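Local atomic coordinates of acetaldehyde dehydrogenase (Acetylating) (Geobacillus thermoglucosidasius, PDB entry 5J78), a protein that probably catalyses the reversible, coenzyme A-acylating oxidation of acetaldehyde to acetyl-CoA with NAD as electron acceptor. Residues A[61-64]-A[65-69]; A[96-100]-A[101-105]. All blocks are in the same frame, centred on the assembly; numbering follows the deposited sequence.

Contact 1: residues A[61-64]-A[65-69]; sequences IVES and MANAA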
loop_
_atom_site.group_PDB
_atom_site.type_symbol
_atom_site.label_atom_id
_atom_site.label_comp_id
_atom_site.label_asym_id
_atom_site.label_seq_id
_atom_site.Cartn_x
_atom_site.Cartn_y
_atom_site.Cartn_z
ATOM N N ILE A 61 -35.864 -23.069 10.573
ATOM C CA ILE A 61 -34.610 -22.591 11.155
ATOM C C ILE A 61 -34.727 -21.113 11.562
ATOM O O ILE A 61 -34.372 -20.741 12.687
ATOM C CB ILE A 61 -33.433 -22.792 10.175
ATOM C CG1 ILE A 61 -33.218 -24.304 9.983
ATOM C CG2 ILE A 61 -32.144 -22.087 10.701
ATOM C CD1 ILE A 61 -32.340 -24.697 8.834
ATOM N N VAL A 62 -35.248 -20.277 10.668
ATOM C CA VAL A 62 -35.332 -18.838 10.956
ATOM C C VAL A 62 -36.245 -18.583 12.169
ATOM O O VAL A 62 -35.964 -17.718 13.023
ATOM C CB VAL A 62 -35.836 -18.055 9.731
ATOM C CG1 VAL A 62 -36.063 -16.597 10.060
ATOM C CG2 VAL A 62 -34.832 -18.199 8.530
ATOM N N GLU A 63 -37.333 -19.342 12.236
ATOM C CA GLU A 63 -38.310 -19.196 13.300
ATOM C C GLU A 63 -37.695 -19.566 14.656
ATOM O O GLU A 63 -37.878 -18.851 15.634
ATOM C CB GLU A 63 -39.536 -20.064 13.020
ATOM C CG GLU A 63 -40.511 -20.120 14.180
ATOM C CD GLU A 63 -41.705 -20.987 13.876
ATOM O OE1 GLU A 63 -41.506 -22.165 13.498
ATOM O OE2 GLU A 63 -42.832 -20.479 13.994
ATOM N N SER A 64 -36.961 -20.678 14.689
ATOM C CA SER A 64 -36.280 -21.124 15.893
ATOM C C SER A 64 -35.258 -20.087 16.350
ATOM O O SER A 64 -35.130 -19.825 17.542
ATOM C CB SER A 64 -35.600 -22.473 15.652
ATOM O OG SER A 64 -34.812 -22.860 16.769
ATOM N N MET A 65 -34.528 -19.502 15.404
ATOM C CA MET A 65 -33.572 -18.439 15.726
ATOM C C MET A 65 -34.310 -17.256 16.353
ATOM O O MET A 65 -33.902 -16.732 17.392
ATOM C CB MET A 65 -32.805 -17.979 14.479
ATOM C CG MET A 65 -31.819 -18.983 13.927
ATOM S SD MET A 65 -31.268 -18.554 12.232
ATOM C CE MET A 65 -30.435 -17.003 12.544
ATOM N N ALA A 66 -35.415 -16.851 15.733
ATOM C CA ALA A 66 -36.182 -15.720 16.248
ATOM C C ALA A 66 -36.677 -15.990 17.669
ATOM O O ALA A 66 -36.678 -15.091 18.528
ATOM C CB ALA A 66 -37.345 -15.408 15.347
ATOM N N ASN A 67 -37.098 -17.229 17.912
ATOM C CA ASN A 67 -37.655 -17.593 19.209
ATOM C C ASN A 67 -36.590 -17.500 20.273
ATOM O O ASN A 67 -36.833 -17.002 21.368
ATOM C CB ASN A 67 -38.248 -19.005 19.193
ATOM C CG ASN A 67 -39.591 -19.068 18.495
ATOM O OD1 ASN A 67 -40.318 -18.074 18.434
ATOM N ND2 ASN A 67 -39.937 -20.247 17.973
ATOM N N ALA A 68 -35.396 -17.960 19.941
ATOM C CA ALA A 68 -34.305 -17.961 20.896
ATOM C C ALA A 68 -33.870 -16.537 21.230
ATOM O O ALA A 68 -33.515 -16.243 22.371
ATOM C CB ALA A 68 -33.140 -18.771 20.356
ATOM N N ALA A 69 -33.900 -15.649 20.242
ATOM C CA ALA A 69 -33.507 -14.252 20.468
ATOM C C ALA A 69 -34.459 -13.592 21.450
ATOM O O ALA A 69 -34.057 -12.828 22.337
ATOM C CB ALA A 69 -33.488 -13.474 19.149
#

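Contact 2: residues A[96-100]-A[101-105]; sequences NLFAA and NDVYN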
loop_
_atom_site.group_PDB
_atom_site.type_symbol
_atom_site.label_atom_id
_atom_site.label_comp_id
_atom_site.label_asym_id
_atom_site.label_seq_id
_atom_site.Cartn_x
_atom_site.Cartn_y
_atom_site.Cartn_z
ATOM N N ASN A 96 -33.388 -5.722 21.325
ATOM C CA ASN A 96 -33.236 -7.113 20.898
ATOM C C ASN A 96 -34.560 -7.695 20.425
ATOM O O ASN A 96 -34.587 -8.513 19.497
ATOM C CB ASN A 96 -32.659 -7.994 22.021
ATOM C CG ASN A 96 -31.185 -7.724 22.281
ATOM O OD1 ASN A 96 -30.451 -7.324 21.385
ATOM N ND2 ASN A 96 -30.748 -7.960 23.504
ATOM N N LEU A 97 -35.648 -7.277 21.071
ATOM C CA LEU A 97 -36.977 -7.768 20.740
ATOM C C LEU A 97 -37.435 -7.184 19.404
ATOM O O LEU A 97 -38.211 -7.808 18.678
ATOM C CB LEU A 97 -37.973 -7.424 21.856
ATOM C CG LEU A 97 -37.858 -8.219 23.164
ATOM C CD1 LEU A 97 -38.802 -7.655 24.172
ATOM C CD2 LEU A 97 -38.151 -9.706 22.908
ATOM N N PHE A 98 -36.947 -5.989 19.080
ATOM C CA PHE A 98 -37.212 -5.396 17.778
ATOM C C PHE A 98 -36.604 -6.302 16.707
ATOM O O PHE A 98 -37.239 -6.592 15.692
ATOM C CB PHE A 98 -36.654 -3.957 17.684
ATOM C CG PHE A 98 -36.652 -3.399 16.287
ATOM C CD1 PHE A 98 -37.807 -2.888 15.724
ATOM C CD2 PHE A 98 -35.488 -3.415 15.524
ATOM C CE1 PHE A 98 -37.806 -2.392 14.400
ATOM C CE2 PHE A 98 -35.481 -2.927 14.210
ATOM C CZ PHE A 98 -36.648 -2.418 13.656
ATOM N N ALA A 99 -35.391 -6.787 16.944
ATOM C CA ALA A 99 -34.758 -7.659 15.970
ATOM C C ALA A 99 -35.443 -9.006 15.947
ATOM O O ALA A 99 -35.638 -9.603 14.886
ATOM C CB ALA A 99 -33.296 -7.821 16.262
ATOM N N ALA A 100 -35.833 -9.488 17.117
ATOM C CA ALA A 100 -36.432 -10.809 17.195
ATOM C C ALA A 100 -37.865 -10.838 16.652
ATOM O O ALA A 100 -38.316 -11.887 16.204
ATOM C CB ALA A 100 -36.415 -11.310 18.620
ATOM N N ASN A 101 -38.585 -9.712 16.714
ATOM C CA ASN A 101 -39.995 -9.700 16.331
ATOM C C ASN A 101 -40.263 -8.940 15.030
ATOM O O ASN A 101 -40.738 -9.544 14.066
ATOM C CB ASN A 101 -40.859 -9.131 17.471
ATOM C CG ASN A 101 -40.845 -10.025 18.703
ATOM O OD1 ASN A 101 -40.709 -11.236 18.595
ATOM N ND2 ASN A 101 -40.986 -9.435 19.873
ATOM N N ASP A 102 -39.954 -7.647 14.997
ATOM C CA ASP A 102 -40.207 -6.816 13.808
ATOM C C ASP A 102 -39.440 -7.298 12.556
ATOM O O ASP A 102 -40.010 -7.380 11.471
ATOM C CB ASP A 102 -39.852 -5.355 14.089
ATOM C CG ASP A 102 -40.705 -4.749 15.199
ATOM O OD1 ASP A 102 -40.863 -5.384 16.262
ATOM O OD2 ASP A 102 -41.237 -3.647 14.995
ATOM N N VAL A 103 -38.169 -7.624 12.717
ATOM C CA VAL A 103 -37.361 -8.097 11.598
ATOM C C VAL A 103 -37.837 -9.470 11.146
ATOM O O VAL A 103 -38.015 -9.712 9.956
ATOM C CB VAL A 103 -35.867 -8.151 11.956
ATOM C CG1 VAL A 103 -35.075 -8.866 10.891
ATOM C CG2 VAL A 103 -35.326 -6.753 12.175
ATOM N N TYR A 104 -38.052 -10.366 12.094
ATOM C CA TYR A 104 -38.574 -11.679 11.779
ATOM C C TYR A 104 -39.880 -11.602 10.982
ATOM O O TYR A 104 -40.033 -12.243 9.930
ATOM C CB TYR A 104 -38.811 -12.478 13.054
ATOM C CG TYR A 104 -39.491 -13.780 12.748
ATOM C CD1 TYR A 104 -38.810 -14.791 12.109
ATOM C CD2 TYR A 104 -40.820 -13.989 13.090
ATOM C CE1 TYR A 104 -39.427 -16.000 11.804
ATOM C CE2 TYR A 104 -41.451 -15.177 12.799
ATOM C CZ TYR A 104 -40.748 -16.186 12.158
ATOM O OH TYR A 104 -41.375 -17.371 11.861
ATOM N N ASN A 105 -40.828 -10.831 11.494
ATOM C CA ASN A 105 -42.130 -10.718 10.851
ATOM C C ASN A 105 -42.029 -10.148 9.433
ATOM O O ASN A 105 -42.804 -10.530 8.573
ATOM C CB ASN A 105 -43.065 -9.864 11.726
ATOM C CG ASN A 105 -43.570 -10.627 12.944
ATOM O OD1 ASN A 105 -43.632 -11.865 12.943
ATOM N ND2 ASN A 105 -43.947 -9.899 13.979
#

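Contact 1: residues A[61-64]-A[65-69]
Ile61 and Met65 stand one turn apart on the long alpha-helix 55-84 of this aldehyde dehydrogenase, their side chains crossing at a slant so that CG2 of Ile61 meets SD of Met65 at 3.9 Å. Met65 has its CG beside the backbone N (chi1 -70°), which carries the chain back along the helix until CG lies 3.3 Å from O of Ile61; a bend at the last torsion then turns the methyl aside. A branched chain and a flexible thioether suit this buried face, where both pack on Ala184 of helix 170-186. Val62 points away from the following turn and packs against Leu152 and Tyr104. Ala66, Ala68 and Ala69 keep the surface low, so that neighbouring helices can come close. Glu63 and Asn67, by contrast, run side by side in the same direction on the outer side, their carboxylate and amide planes 24° apart and CG of Glu63 3.8 Å from ND2 of Asn67. Four regular i to i+4 backbone bonds hold the turn, the straightest from Met65 N to Ile61 O at 3.0 Å. Ser64 is small and polar where helix 170-186 draws near: its OG, anti to its own nitrogen, hydrogen-bonds to the carbonyl O of Ala183.

Contact 2: residues A[96-100]-A[101-105]
Phe98 and Asp102, one turn apart on helix 89-107, cross at about a right angle, the ring carbon CD1 of Phe98 lying 3.5 Å from CG of Asp102 with ring and carboxylate planes 43° apart. The packed side belongs to Phe98, Ala99 and Val103, all buried. CB of Val103 sits 3.3 Å from O of Ala99, and CG2 of Val103 is 4.3 Å from CE2 of Phe98; an aromatic ring and a branched chain here bury apolar surface against Pro437. Ala99 is small where Ile148 of helix 143-156 covers it. Leu97, Asn101 and Asp102 form the more open side, each partly exposed. Leu97 and Asn101 lie side by side, CB of Leu97 approaching ND2 of Asn101 to 4.1 Å, while Leu97 reaches Val477 of a second subunit. With CG beside the backbone N (chi1 -66°), Asn101 extends its amide so that OD1 accepts a bond from NE of Arg70. A leucine here would probably leave that guanidinium N-H without its carbonyl mate and weaken the tie to helix 55-84. Both carboxylate oxygens of Asp102 are hydrogen-bonded to glycerol, probably from the crystallisation liquor. The backbone is irregular too: Asn101 N bonds to Leu97 O at 2.8 Å, but Val103 N reaches five residues back to Phe98 O at 3.3 Å, the hallmark of a pi-type turn within alpha-helix 89-107.

In the fold
Contacts 1 and 2 lie on consecutive helices, 55-84 and 89-107, with their centres about 10 Å apart, and they touch directly. Tyr104 spans the gap: its CD1 is 3.6 Å from CB of Ala66 and its OH 3.5 Å from CB of Glu63. Further along, Ala69 CB and Ala100 CB meet at 3.7 Å, a close approach that two alanines permit. Arg70, just beyond contact 1 and the partner of Asn101, also reaches OD1 of Asn67 and the carbonyl O of Ala100 through weak hydrogen bonds. Helix 143-156 packs on both contacts, on Val62 and Ala69 as on Ala99 and Val103. Glycerol, hydrogen-bonded to Asp102, is bound at contact 2.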